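Local coordinates for protein cellulase (Clostridium cellulovorans, PDB 6UI3) that hydrolyses cellulose and, as a broad-specificity endoglucanase, probably xylan as well, here as the glycoside hydrolase family 5 catalytic domain of a longer protein, at residues M17-D22 with D99-V104; N136-K139 with K144-F147; W42-T47 with D305-G310; G30-S35 with L319-L324; E71-A76 with H107-Q112. One frame throughout, in Å; residues are numbered along the deposited sequence. Where two conformers were deposited one is given.

Overall arrangement
All five contacts belong to one (beta/alpha)8 barrel. Contacts 1 and 2 lie at the N-terminal ends of its strands, with centres about 12 Å apart, and meet through backbone pairing of strands 101-105 and 145-148. Contacts 3 and 4 join the loops after the first and last strands; their centres are about 4 Å apart, and Asn307 OD1 accepts from Arg321 N at 2.9 Å. Contact 5 ties the loops after the second and third strands, about 22 Å between centres from contacts 3 and 4, yet Glu34 CG packs on His108 CD2 at 3.5 Å. Contacts 3, 4 and 5 lie along one part of the rim at the C-terminal mouth, where family 5 enzymes carry their active site.

Contact 1 (M17-D22 with D99-V104); sequences MDLVKD and DMYAIV
Tyr101 meets Leu19 and Asp22 where helix 16-21 lies across the N-terminal end of the (beta/alpha)8 barrel. The segment 99-104 opens with Asp99, whose positive phi (55°) makes it the C-prime residue of a Schellman motif ending helix 82-96; its OD1 forms a salt bridge with Lys144. After Met100 the chain enters strand 101-105, and Tyr101 points to the barrel interior, like Ile103, while Ala102 packs outward on helix 82-96. The Tyr101 ring runs past the Leu19 side chain in the opposite direction. Both leucine methyls sit by one ring carbon, CD1 obliquely to the ring at 3.6 Å from Tyr101 CE2 and CD2 at 4.0 Å from it. With its CG anti to the backbone N (chi1 -162°), Asp22 swings its carboxylate round to the far end of the tyrosine, crossing it at about a right angle. Tyr101 OH is also hydrogen-bonded to Arg12 NH2. Asp22 OD1 forms a salt bridge with Lys24 and OD2 a long, weak ion pair with Arg12, which would probably favour the charged carboxylate. Tyr101 OH donates to the anti lone pair of Asp22 OD2 over 2.6 Å, the carboxylate plane standing 81° from the ring.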
# COMPACT_ATOMS: atom_id res chain seq x y z
N MET A 17 7.04 -8.55 -13.29
CA MET A 17 7.35 -9.73 -12.49
C MET A 17 8.72 -9.61 -11.82
O MET A 17 8.86 -9.94 -10.64
CB MET A 17 7.26 -10.99 -13.35
CG MET A 17 5.84 -11.32 -13.84
SD MET A 17 4.71 -11.92 -12.56
CE MET A 17 5.16 -13.65 -12.52
N ASP A 18 9.73 -9.14 -12.56
CA ASP A 18 11.06 -9.01 -11.96
C ASP A 18 11.11 -7.90 -10.91
O ASP A 18 11.79 -8.03 -9.89
CB ASP A 18 12.11 -8.73 -13.03
CG ASP A 18 12.69 -9.99 -13.67
OD1 ASP A 18 12.45 -11.11 -13.18
OD2 ASP A 18 13.42 -9.82 -14.67
N LEU A 19 10.40 -6.79 -11.14
CA LEU A 19 10.38 -5.71 -10.16
C LEU A 19 9.75 -6.20 -8.87
O LEU A 19 10.31 -6.03 -7.77
CB LEU A 19 9.64 -4.51 -10.76
CG LEU A 19 9.76 -3.09 -10.19
CD1 LEU A 19 9.29 -3.01 -8.73
CD2 LEU A 19 11.18 -2.53 -10.40
N VAL A 20 8.59 -6.84 -8.97
CA VAL A 20 7.89 -7.31 -7.78
C VAL A 20 8.74 -8.33 -7.03
O VAL A 20 8.79 -8.32 -5.79
CB VAL A 20 6.48 -7.83 -8.13
CG1 VAL A 20 5.83 -8.52 -6.93
CG2 VAL A 20 5.60 -6.65 -8.59
N LYS A 21 9.44 -9.21 -7.76
CA LYS A 21 10.31 -10.19 -7.12
C LYS A 21 11.38 -9.52 -6.27
O LYS A 21 11.81 -10.09 -5.26
CB LYS A 21 10.94 -11.06 -8.20
CG LYS A 21 11.93 -12.11 -7.69
CD LYS A 21 12.27 -13.14 -8.77
CE LYS A 21 13.00 -12.54 -9.99
NZ LYS A 21 14.43 -12.18 -9.73
N ASP A 22 11.82 -8.31 -6.65
CA ASP A 22 12.89 -7.62 -5.95
C ASP A 22 12.42 -6.84 -4.72
O ASP A 22 13.26 -6.34 -3.98
CB ASP A 22 13.59 -6.66 -6.93
CG ASP A 22 14.95 -6.23 -6.45
OD1 ASP A 22 15.76 -7.10 -6.09
OD2 ASP A 22 15.22 -5.01 -6.47
N ASP A 99 18.28 2.92 -0.69
CA ASP A 99 18.08 1.93 -1.76
C ASP A 99 16.88 1.03 -1.50
O ASP A 99 16.88 -0.15 -1.86
CB ASP A 99 19.35 1.13 -2.05
CG ASP A 99 19.32 0.50 -3.44
OD1 ASP A 99 18.82 1.14 -4.39
OD2 ASP A 99 19.80 -0.64 -3.57
N MET A 100 15.82 1.60 -0.92
CA MET A 100 14.56 0.93 -0.69
C MET A 100 13.55 1.37 -1.74
O MET A 100 13.60 2.50 -2.23
CB MET A 100 14.00 1.30 0.68
CG MET A 100 14.90 0.92 1.83
SD MET A 100 14.44 1.70 3.41
CE MET A 100 13.41 0.39 3.98
N TYR A 101 12.61 0.48 -2.05
CA TYR A 101 11.45 0.86 -2.84
C TYR A 101 10.58 1.82 -2.05
O TYR A 101 10.48 1.74 -0.81
CB TYR A 101 10.63 -0.37 -3.24
CG TYR A 101 11.35 -1.19 -4.28
CD1 TYR A 101 12.22 -2.20 -3.93
CD2 TYR A 101 11.18 -0.91 -5.64
CE1 TYR A 101 12.91 -2.91 -4.88
CE2 TYR A 101 11.86 -1.62 -6.59
CZ TYR A 101 12.72 -2.61 -6.21
OH TYR A 101 13.40 -3.29 -7.19
N ALA A 102 9.94 2.75 -2.76
CA ALA A 102 9.01 3.71 -2.20
C ALA A 102 7.75 3.70 -3.04
O ALA A 102 7.82 3.84 -4.27
CB ALA A 102 9.60 5.11 -2.23
N ILE A 103 6.59 3.56 -2.40
CA ILE A 103 5.29 3.57 -3.09
C ILE A 103 4.57 4.84 -2.66
O ILE A 103 4.39 5.08 -1.46
CB ILE A 103 4.45 2.33 -2.73
CG1 ILE A 103 5.14 1.05 -3.20
CG2 ILE A 103 3.04 2.44 -3.33
CD1 ILE A 103 4.68 -0.20 -2.46
N VAL A 104 4.12 5.65 -3.63
CA VAL A 104 3.29 6.83 -3.39
C VAL A 104 1.91 6.59 -3.98
O VAL A 104 1.78 6.02 -5.07
CB VAL A 104 3.94 8.08 -4.02
CG1 VAL A 104 3.00 9.29 -3.94
CG2 VAL A 104 5.24 8.43 -3.35

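Contact 2 (N136-K139 with K144-F147); sequences NHFK and KLIF
The ring of Phe138, which rests against Leu145 and has its CB near Phe147, takes the imidazole of its own neighbour on one face: His137 CD2 stands 3.8 Å above the plane, over the ring centre. Leu145 approaches this ring obliquely with a single methyl, and the two side chains cross at about a right angle. Its CD2 lies 3.5 Å from Phe138 CB and 3.6 Å from Phe138 CD1, so one branch fits against the root of the ring. With CG anti to the backbone N (chi1 176°), the leucine extends toward Phe138, and its CD2 methyl is the one that touches. The Phe147 ring is met at its edge, near its plane, by Phe138 CB, 4.2 Å from Phe147 CZ. Tyr141 makes a T-shaped pair with Phe138, and the ring of Trp131 meets Phe147 with planes at about 45°. Phe138 is the first residue after helix 120-137 to leave helical angles, and its CB points toward strand 145-148. The contact thereby packs that end on the start of strand 145-148 within the beta-alpha-beta unit begun by strand 101-105; Phe138 also touches Met85 and Glu89 of helix 82-96, and Leu145 reaches Val104.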
# COMPACT_ATOMS: atom_id res chain seq x y z
N ASN A 136 4.32 13.99 -13.25
CA ASN A 136 5.24 14.96 -13.83
C ASN A 136 6.34 15.32 -12.85
O ASN A 136 7.51 15.46 -13.23
CB ASN A 136 4.53 16.25 -14.26
CG ASN A 136 3.86 16.15 -15.60
OD1 ASN A 136 2.92 16.88 -15.88
ND2 ASN A 136 4.38 15.30 -16.46
N HIS A 137 5.99 15.48 -11.57
CA HIS A 137 6.99 15.87 -10.58
C HIS A 137 8.10 14.82 -10.47
O HIS A 137 9.28 15.17 -10.29
CB HIS A 137 6.34 16.06 -9.21
CG HIS A 137 7.25 16.70 -8.22
ND1 HIS A 137 7.49 18.06 -8.23
CD2 HIS A 137 8.02 16.19 -7.23
CE1 HIS A 137 8.36 18.36 -7.29
NE2 HIS A 137 8.69 17.25 -6.66
N PHE A 138 7.74 13.55 -10.54
CA PHE A 138 8.66 12.45 -10.29
C PHE A 138 9.09 11.72 -11.57
O PHE A 138 9.62 10.61 -11.49
CB PHE A 138 8.01 11.44 -9.33
CG PHE A 138 7.83 11.92 -7.91
CD1 PHE A 138 8.89 11.86 -7.02
CD2 PHE A 138 6.60 12.40 -7.45
CE1 PHE A 138 8.75 12.27 -5.71
CE2 PHE A 138 6.45 12.82 -6.13
CZ PHE A 138 7.53 12.75 -5.25
N LYS A 139 8.94 12.34 -12.75
CA LYS A 139 9.06 11.55 -13.98
C LYS A 139 10.48 11.02 -14.22
O LYS A 139 10.63 10.00 -14.90
CB LYS A 139 8.55 12.31 -15.21
CG LYS A 139 9.34 13.53 -15.61
CD LYS A 139 8.76 14.16 -16.88
CE LYS A 139 9.38 15.51 -17.17
NZ LYS A 139 8.73 16.16 -18.34
N LYS A 144 12.80 2.43 -8.44
CA LYS A 144 12.42 2.07 -7.08
C LYS A 144 11.25 2.90 -6.57
O LYS A 144 10.69 2.55 -5.52
CB LYS A 144 13.63 2.13 -6.15
CG LYS A 144 14.58 0.95 -6.43
CD LYS A 144 15.37 0.55 -5.21
CE LYS A 144 16.21 -0.68 -5.49
NZ LYS A 144 17.31 -0.38 -6.42
N LEU A 145 10.83 3.92 -7.29
CA LEU A 145 9.58 4.63 -7.01
C LEU A 145 8.45 3.98 -7.79
O LEU A 145 8.51 3.87 -9.02
CB LEU A 145 9.72 6.10 -7.39
CG LEU A 145 8.44 6.95 -7.24
CD1 LEU A 145 7.98 7.00 -5.80
CD2 LEU A 145 8.70 8.35 -7.76
N ILE A 146 7.40 3.59 -7.08
CA ILE A 146 6.23 2.90 -7.61
C ILE A 146 5.00 3.76 -7.31
O ILE A 146 4.95 4.40 -6.25
CB ILE A 146 6.10 1.53 -6.90
CG1 ILE A 146 7.33 0.65 -7.15
CG2 ILE A 146 4.78 0.84 -7.29
CD1 ILE A 146 7.42 -0.54 -6.21
N PHE A 147 4.02 3.79 -8.21
CA PHE A 147 2.77 4.50 -7.99
C PHE A 147 1.63 3.52 -7.73
O PHE A 147 1.59 2.44 -8.34
CB PHE A 147 2.42 5.34 -9.23
CG PHE A 147 3.39 6.45 -9.56
CD1 PHE A 147 4.21 7.03 -8.59
CD2 PHE A 147 3.46 6.95 -10.86
CE1 PHE A 147 5.07 8.09 -8.92
CE2 PHE A 147 4.31 8.00 -11.18
CZ PHE A 147 5.11 8.55 -10.22

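Contact 3 (W42-T47 with D305-G310); sequences WGNPVT and DNNNFG
The side-chain amide of Asn44 is held from both its ends by the loop of Asn306 and Asn307. Its carbonyl end accepts from Asn307: ND2 to Asn44 OD1 is 2.9 Å, nearly straight at 164°. Asn44 ND2 donates to Asn306 O over 3.1 Å. Each acceptor lies in the amide plane of its donor, yet each donor stands above the plane of the carbonyl it meets (51° for Asn44 OD1), so neither uses an in-plane lone pair. The two asparagines slide past each other in opposite directions with amide planes 51° apart. Pro45 CD closes in at 3.8 Å from Asn307 ND2. Asn44 ND2 has a second acceptor, Asn31 O, and Asn307 OD1 takes the backbone N of Arg321, so both the O and the N of each amide are hydrogen-bonded, that of Asn44 in a buried position.

Beyond this shell, the loop is shaped by a run of Asx turns. Asp305 OD1 accepts from Asn307 N at 2.9 Å, Asn306 OD1 from Asn308 N at 3.0 Å, and Asn308 OD1 from Gly310 N at 3.0 Å. Asn306 ND2 is tied to Glu314 O. Asp305 is fixed through OD2 by Trp27 NE1 and Leu319 N. Together they link the loops following the first and last strands, where a (beta/alpha)8 barrel closes, on the C-terminal side that bears the active site in family 5 hydrolases.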
# COMPACT_ATOMS: atom_id res chain seq x y z
N TRP A 42 -2.72 12.98 13.06
CA TRP A 42 -3.21 11.85 13.83
C TRP A 42 -2.22 11.47 14.94
O TRP A 42 -2.23 10.34 15.43
CB TRP A 42 -3.56 10.68 12.92
CG TRP A 42 -4.86 10.88 12.13
CD1 TRP A 42 -5.83 11.84 12.33
CD2 TRP A 42 -5.31 10.08 11.03
NE1 TRP A 42 -6.85 11.67 11.41
CE2 TRP A 42 -6.55 10.60 10.61
CE3 TRP A 42 -4.77 8.98 10.37
CZ2 TRP A 42 -7.26 10.04 9.54
CZ3 TRP A 42 -5.47 8.43 9.32
CH2 TRP A 42 -6.69 8.95 8.92
N GLY A 43 -1.37 12.41 15.35
CA GLY A 43 -0.56 12.26 16.54
C GLY A 43 0.82 11.67 16.34
O GLY A 43 1.56 11.52 17.32
N ASN A 44 1.20 11.34 15.11
CA ASN A 44 2.54 10.81 14.88
C ASN A 44 3.54 11.94 14.68
O ASN A 44 3.16 13.06 14.32
CB ASN A 44 2.52 9.83 13.72
CG ASN A 44 2.05 8.46 14.16
OD1 ASN A 44 2.21 8.09 15.32
ND2 ASN A 44 1.43 7.72 13.26
N PRO A 45 4.81 11.67 14.95
CA PRO A 45 5.84 12.71 14.80
C PRO A 45 6.17 12.96 13.34
O PRO A 45 5.83 12.17 12.45
CB PRO A 45 7.04 12.11 15.53
CG PRO A 45 6.88 10.63 15.33
CD PRO A 45 5.39 10.40 15.43
N VAL A 46 6.84 14.08 13.09
CA VAL A 46 7.38 14.34 11.77
C VAL A 46 8.36 13.23 11.42
O VAL A 46 9.22 12.86 12.22
CB VAL A 46 8.04 15.73 11.75
CG1 VAL A 46 8.71 15.97 10.39
CG2 VAL A 46 7.01 16.82 12.03
N THR A 47 8.23 12.69 10.22
CA THR A 47 9.08 11.59 9.78
C THR A 47 10.51 12.06 9.52
O THR A 47 10.74 13.18 9.04
CB THR A 47 8.49 11.01 8.49
OG1 THR A 47 7.10 10.73 8.68
CG2 THR A 47 9.17 9.73 8.08
N ASP A 305 2.07 -0.11 9.72
CA ASP A 305 2.66 0.37 10.98
C ASP A 305 2.15 1.77 11.28
O ASP A 305 2.62 2.75 10.70
CB ASP A 305 4.17 0.32 10.93
CG ASP A 305 4.79 0.51 12.30
OD1 ASP A 305 4.13 1.15 13.16
OD2 ASP A 305 5.94 0.04 12.48
N ASN A 306 1.19 1.87 12.21
CA ASN A 306 0.63 3.15 12.59
C ASN A 306 1.29 3.78 13.82
O ASN A 306 0.83 4.83 14.29
CB ASN A 306 -0.88 3.04 12.81
CG ASN A 306 -1.25 2.09 13.92
OD1 ASN A 306 -0.40 1.56 14.65
ND2 ASN A 306 -2.54 1.88 14.07
N ASN A 307 2.38 3.20 14.32
CA ASN A 307 3.10 3.73 15.49
C ASN A 307 2.23 3.76 16.75
O ASN A 307 2.53 4.52 17.68
CB ASN A 307 3.65 5.14 15.20
CG ASN A 307 4.69 5.63 16.21
OD1 ASN A 307 5.56 4.89 16.67
ND2 ASN A 307 4.59 6.90 16.55
N ASN A 308 1.20 2.92 16.84
CA ASN A 308 0.35 2.85 18.03
C ASN A 308 0.82 1.71 18.92
O ASN A 308 0.71 0.53 18.55
CB ASN A 308 -1.11 2.66 17.65
CG ASN A 308 -2.03 2.63 18.86
OD1 ASN A 308 -1.64 3.00 19.96
ND2 ASN A 308 -3.24 2.18 18.66
N PHE A 309 1.36 2.07 20.09
CA PHE A 309 1.79 1.14 21.13
C PHE A 309 0.98 1.31 22.40
O PHE A 309 1.37 0.78 23.45
CB PHE A 309 3.29 1.33 21.41
CG PHE A 309 4.14 1.07 20.21
CD1 PHE A 309 4.43 2.09 19.33
CD2 PHE A 309 4.59 -0.21 19.91
CE1 PHE A 309 5.16 1.86 18.19
CE2 PHE A 309 5.33 -0.45 18.77
CZ PHE A 309 5.61 0.59 17.91
N GLY A 310 -0.14 2.02 22.33
CA GLY A 310 -0.96 2.29 23.48
C GLY A 310 -1.97 1.20 23.73
O GLY A 310 -1.91 0.11 23.16

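Contact 4 (G30-S35 with L319-L324); sequences GNTLES and LNRKNL
Arg321 presents the edge of its guanidinium to Gly30 and Thr32, gripping them with two nitrogens. The side chain leaves with CG anti to the carbonyl carbon (chi1 -62°) and then runs extended from CG to NE, which carries the flat group across from the other loop. NH1 donates to Thr32 OG1 over 2.8 Å, nearly straight at 168° and close to the guanidinium plane; NH2 donates to Gly30 O over 3.0 Å, arriving in the carbonyl plane on a lone pair, though that oxygen is tilted somewhat from the guanidinium plane, and weakly to Asp305 O. The threonine and arginine chains cross obliquely. Thr32 OG1 in turn donates a hydrogen bond to Gly30 O, 2.8 Å away, from well above the carbonyl plane. Three bonds therefore close a ring around the guanidinium edge, and Gly30 O, buried, receives two donors. The arginine charge would probably polarise both oxygens.

Glu34 helps to fix the Thr32 backbone, its carboxylate curling back on the turn: OE1 accepts from Thr32 N at 2.8 Å and OE2 from Asn31 N at 2.7 Å. Thr32 to Ser35 forms a type I turn, Thr32 O also taking Ser35 OG.

Gly30 follows strand 25-29 and pairs by backbone with Asp305 of strand 301-305; Glu34 packs on Trp304 of that strand, while Leu319 and Leu324 lie on helix 49-58.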
# COMPACT_ATOMS: atom_id res chain seq x y z
N GLY A 30 2.21 4.44 8.30
CA GLY A 30 0.78 4.58 8.58
C GLY A 30 0.46 5.76 9.47
O GLY A 30 1.26 6.19 10.31
N ASN A 31 -0.76 6.27 9.31
CA ASN A 31 -1.28 7.37 10.12
C ASN A 31 -0.33 8.57 10.11
O ASN A 31 -0.02 9.18 11.15
CB ASN A 31 -1.61 6.92 11.54
CG ASN A 31 -2.86 6.07 11.62
OD1 ASN A 31 -3.32 5.53 10.62
ND2 ASN A 31 -3.40 5.93 12.83
N THR A 32 0.14 8.91 8.92
CA THR A 32 1.14 9.96 8.74
C THR A 32 0.64 10.91 7.65
O THR A 32 -0.23 11.73 7.94
CB THR A 32 2.51 9.32 8.51
OG1 THR A 32 2.77 8.40 9.59
CG2 THR A 32 3.62 10.35 8.54
N LEU A 33 1.14 10.82 6.41
CA LEU A 33 0.75 11.78 5.38
C LEU A 33 -0.65 11.57 4.82
O LEU A 33 -1.11 12.40 4.03
CB LEU A 33 1.79 11.85 4.26
CG LEU A 33 3.08 12.56 4.67
CD1 LEU A 33 4.19 12.23 3.69
CD2 LEU A 33 2.86 14.07 4.76
N GLU A 34 -1.37 10.54 5.26
CA GLU A 34 -2.79 10.41 4.95
C GLU A 34 -3.69 10.96 6.05
O GLU A 34 -4.92 10.89 5.90
CB GLU A 34 -3.17 8.96 4.60
CG GLU A 34 -3.49 8.05 5.77
CD GLU A 34 -2.30 7.53 6.57
OE1 GLU A 34 -1.20 8.13 6.59
OE2 GLU A 34 -2.50 6.48 7.23
N SER A 35 -3.13 11.50 7.13
CA SER A 35 -3.94 11.96 8.25
C SER A 35 -4.74 13.21 7.89
O SER A 35 -4.33 14.03 7.06
CB SER A 35 -3.04 12.31 9.44
OG SER A 35 -2.23 11.23 9.86
N LEU A 319 7.75 -0.26 14.66
CA LEU A 319 8.82 0.69 14.93
C LEU A 319 8.28 1.78 15.86
O LEU A 319 7.35 2.51 15.49
CB LEU A 319 9.30 1.32 13.63
CG LEU A 319 10.29 2.46 13.80
CD1 LEU A 319 11.62 1.92 14.37
CD2 LEU A 319 10.51 3.19 12.50
N ASN A 320 8.83 1.87 17.06
CA ASN A 320 8.48 2.97 17.95
C ASN A 320 9.22 4.20 17.43
O ASN A 320 10.45 4.29 17.55
CB ASN A 320 8.86 2.64 19.39
CG ASN A 320 8.55 3.77 20.33
OD1 ASN A 320 8.65 4.94 19.97
ND2 ASN A 320 8.16 3.43 21.56
N ARG A 321 8.49 5.15 16.85
CA ARG A 321 9.13 6.28 16.19
C ARG A 321 9.69 7.31 17.16
O ARG A 321 10.46 8.17 16.73
CB ARG A 321 8.16 6.97 15.22
CG ARG A 321 7.70 6.06 14.09
CD ARG A 321 6.81 6.79 13.09
NE ARG A 321 5.91 5.88 12.40
CZ ARG A 321 4.89 6.28 11.66
NH1 ARG A 321 4.69 7.57 11.45
NH2 ARG A 321 4.07 5.39 11.13
N LYS A 322 9.32 7.26 18.43
CA LYS A 322 9.86 8.20 19.40
C LYS A 322 11.33 7.93 19.69
O LYS A 322 12.11 8.86 19.87
CB LYS A 322 9.05 8.17 20.70
CG LYS A 322 9.46 9.26 21.69
CD LYS A 322 8.54 9.32 22.91
CE LYS A 322 7.37 10.27 22.69
NZ LYS A 322 6.34 10.13 23.77
N ASN A 323 11.74 6.66 19.73
CA ASN A 323 13.11 6.32 20.08
C ASN A 323 13.75 5.32 19.13
O ASN A 323 14.88 4.87 19.38
CB ASN A 323 13.22 5.87 21.54
CG ASN A 323 12.46 4.62 21.81
OD1 ASN A 323 11.93 4.00 20.91
ND2 ASN A 323 12.43 4.22 23.08
N LEU A 324 13.07 4.99 18.03
CA LEU A 324 13.62 4.17 16.94
C LEU A 324 13.96 2.76 17.40
O LEU A 324 15.01 2.21 17.06
CB LEU A 324 14.83 4.82 16.28
CG LEU A 324 14.69 6.27 15.83
CD1 LEU A 324 15.96 6.75 15.15
CD2 LEU A 324 13.56 6.34 14.91

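Contact 5 (E71-A76 with H107-Q112); sequences ENYIDA and HHNKFQ
Tyr73 of the loop 71-76 reaches Asn109 of the loop 107-112 chiefly through its phenol oxygen. Ahead of it, Glu71 OE1 takes the backbone N of Gly37, and the backbone of Asn72 pairs with Asp81, so the chain is tied at two residues just before the tyrosine. Tyr73 places CG anti to its carbonyl carbon, beside the backbone N (chi1 -63°), which sends the ring toward the other loop. There Asn109 ND2 donates to Tyr73 OH over 3.0 Å, but the bond is weak, bent to 121°, with ND2 oblique to the ring and the amide and ring planes 70° apart. The stronger partner of the tyrosine is Glu126 OE2 on helix 120-137, which Asn109 ND2 also approaches weakly; Asn109 OD1 is held by Trp69 N.

These are the loops after the second and third strands, at the C-terminal end of the (beta/alpha)8 barrel. Asn109 starts a short turn: its O accepts from Gln112 N at 2.9 Å, at the 3-10 segment. Gln112 NE2 in turn donates to His108 ND1 over 3.2 Å, in the plane of that ring, one face of which holds His107 CD2 at 3.3 Å over its centre. Beyond Tyr73, whose ring makes an edge-to-face pair with Tyr78, the segment turns outward to Asp75, where OD1 takes Asn77 N and OD2 bonds Thr79 OG1.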
# COMPACT_ATOMS: atom_id res chain seq x y z
N GLU A 71 -6.27 18.25 1.10
CA GLU A 71 -6.17 19.38 2.02
C GLU A 71 -5.08 20.35 1.60
O GLU A 71 -4.87 21.36 2.27
CB GLU A 71 -5.94 18.91 3.46
CG GLU A 71 -7.04 17.96 3.96
CD GLU A 71 -6.88 17.49 5.40
OE1 GLU A 71 -5.77 17.27 5.87
OE2 GLU A 71 -7.92 17.34 6.07
N ASN A 72 -4.41 20.07 0.47
CA ASN A 72 -3.30 20.88 -0.01
C ASN A 72 -3.49 21.36 -1.44
O ASN A 72 -2.51 21.59 -2.17
CB ASN A 72 -1.98 20.14 0.18
CG ASN A 72 -1.54 20.18 1.59
OD1 ASN A 72 -0.91 21.15 2.02
ND2 ASN A 72 -1.90 19.17 2.36
N TYR A 73 -4.72 21.56 -1.85
CA TYR A 73 -5.00 22.20 -3.13
C TYR A 73 -4.99 23.72 -2.94
O TYR A 73 -5.60 24.24 -2.01
CB TYR A 73 -6.36 21.77 -3.67
CG TYR A 73 -6.53 20.29 -3.99
CD1 TYR A 73 -5.47 19.47 -4.36
CD2 TYR A 73 -7.80 19.72 -3.96
CE1 TYR A 73 -5.67 18.13 -4.69
CE2 TYR A 73 -8.00 18.39 -4.27
CZ TYR A 73 -6.94 17.60 -4.64
OH TYR A 73 -7.09 16.27 -4.97
N ILE A 74 -4.33 24.42 -3.86
CA ILE A 74 -4.14 25.87 -3.74
C ILE A 74 -5.12 26.68 -4.57
O ILE A 74 -5.08 27.91 -4.53
CB ILE A 74 -2.69 26.26 -4.06
CG1 ILE A 74 -2.37 26.06 -5.54
CG2 ILE A 74 -1.76 25.50 -3.15
CD1 ILE A 74 -0.96 26.45 -5.92
N ASP A 75 -5.98 26.03 -5.34
CA ASP A 75 -6.95 26.69 -6.19
C ASP A 75 -8.16 25.77 -6.27
O ASP A 75 -8.28 24.82 -5.49
CB ASP A 75 -6.31 27.05 -7.54
CG ASP A 75 -5.84 25.83 -8.33
OD1 ASP A 75 -6.25 24.69 -8.00
OD2 ASP A 75 -5.04 26.02 -9.28
N ALA A 76 -9.03 26.03 -7.23
CA ALA A 76 -10.25 25.26 -7.37
C ALA A 76 -10.13 24.13 -8.38
O ALA A 76 -11.13 23.48 -8.69
CB ALA A 76 -11.41 26.18 -7.74
N HIS A 107 -4.62 8.56 -0.99
CA HIS A 107 -5.06 7.82 0.20
C HIS A 107 -5.97 8.72 1.02
O HIS A 107 -5.54 9.75 1.54
CB HIS A 107 -3.81 7.41 1.00
CG HIS A 107 -3.98 6.27 1.95
ND1 HIS A 107 -3.22 5.12 1.85
CD2 HIS A 107 -4.76 6.13 3.04
CE1 HIS A 107 -3.54 4.32 2.86
NE2 HIS A 107 -4.47 4.91 3.59
N HIS A 108 -7.24 8.36 1.11
CA HIS A 108 -8.26 9.09 1.85
C HIS A 108 -8.62 10.45 1.26
O HIS A 108 -9.28 11.24 1.94
CB HIS A 108 -7.93 9.31 3.34
CG HIS A 108 -7.68 8.06 4.13
ND1 HIS A 108 -8.30 6.85 3.85
CD2 HIS A 108 -6.89 7.84 5.20
CE1 HIS A 108 -7.88 5.94 4.72
NE2 HIS A 108 -7.03 6.52 5.56
N ASN A 109 -8.24 10.77 0.02
CA ASN A 109 -8.91 11.87 -0.65
C ASN A 109 -10.41 11.60 -0.59
O ASN A 109 -10.85 10.45 -0.61
CB ASN A 109 -8.52 11.95 -2.13
CG ASN A 109 -7.35 12.86 -2.38
OD1 ASN A 109 -6.34 12.83 -1.68
ND2 ASN A 109 -7.46 13.67 -3.42
N LYS A 110 -11.21 12.67 -0.55
CA LYS A 110 -12.66 12.52 -0.55
C LYS A 110 -13.13 11.59 -1.67
O LYS A 110 -14.03 10.77 -1.47
CB LYS A 110 -13.31 13.90 -0.69
CG LYS A 110 -14.83 13.87 -0.74
CD LYS A 110 -15.42 13.56 0.61
CE LYS A 110 -16.77 14.25 0.82
NZ LYS A 110 -17.08 14.44 2.27
N PHE A 111 -12.55 11.71 -2.86
CA PHE A 111 -13.05 10.91 -3.98
C PHE A 111 -12.85 9.42 -3.80
O PHE A 111 -13.49 8.63 -4.50
CB PHE A 111 -12.53 11.42 -5.34
CG PHE A 111 -11.14 10.95 -5.77
CD1 PHE A 111 -10.96 9.70 -6.32
CD2 PHE A 111 -10.05 11.80 -5.72
CE1 PHE A 111 -9.73 9.28 -6.77
CE2 PHE A 111 -8.80 11.37 -6.17
CZ PHE A 111 -8.66 10.13 -6.70
N GLN A 112 -11.98 9.00 -2.88
CA GLN A 112 -11.80 7.58 -2.60
C GLN A 112 -13.11 6.89 -2.28
O GLN A 112 -13.25 5.67 -2.52
CB GLN A 112 -10.84 7.40 -1.42
CG GLN A 112 -10.52 5.95 -1.08
CD GLN A 112 -9.59 5.84 0.12
OE1 GLN A 112 -8.41 5.56 -0.01
NE2 GLN A 112 -10.12 6.09 1.31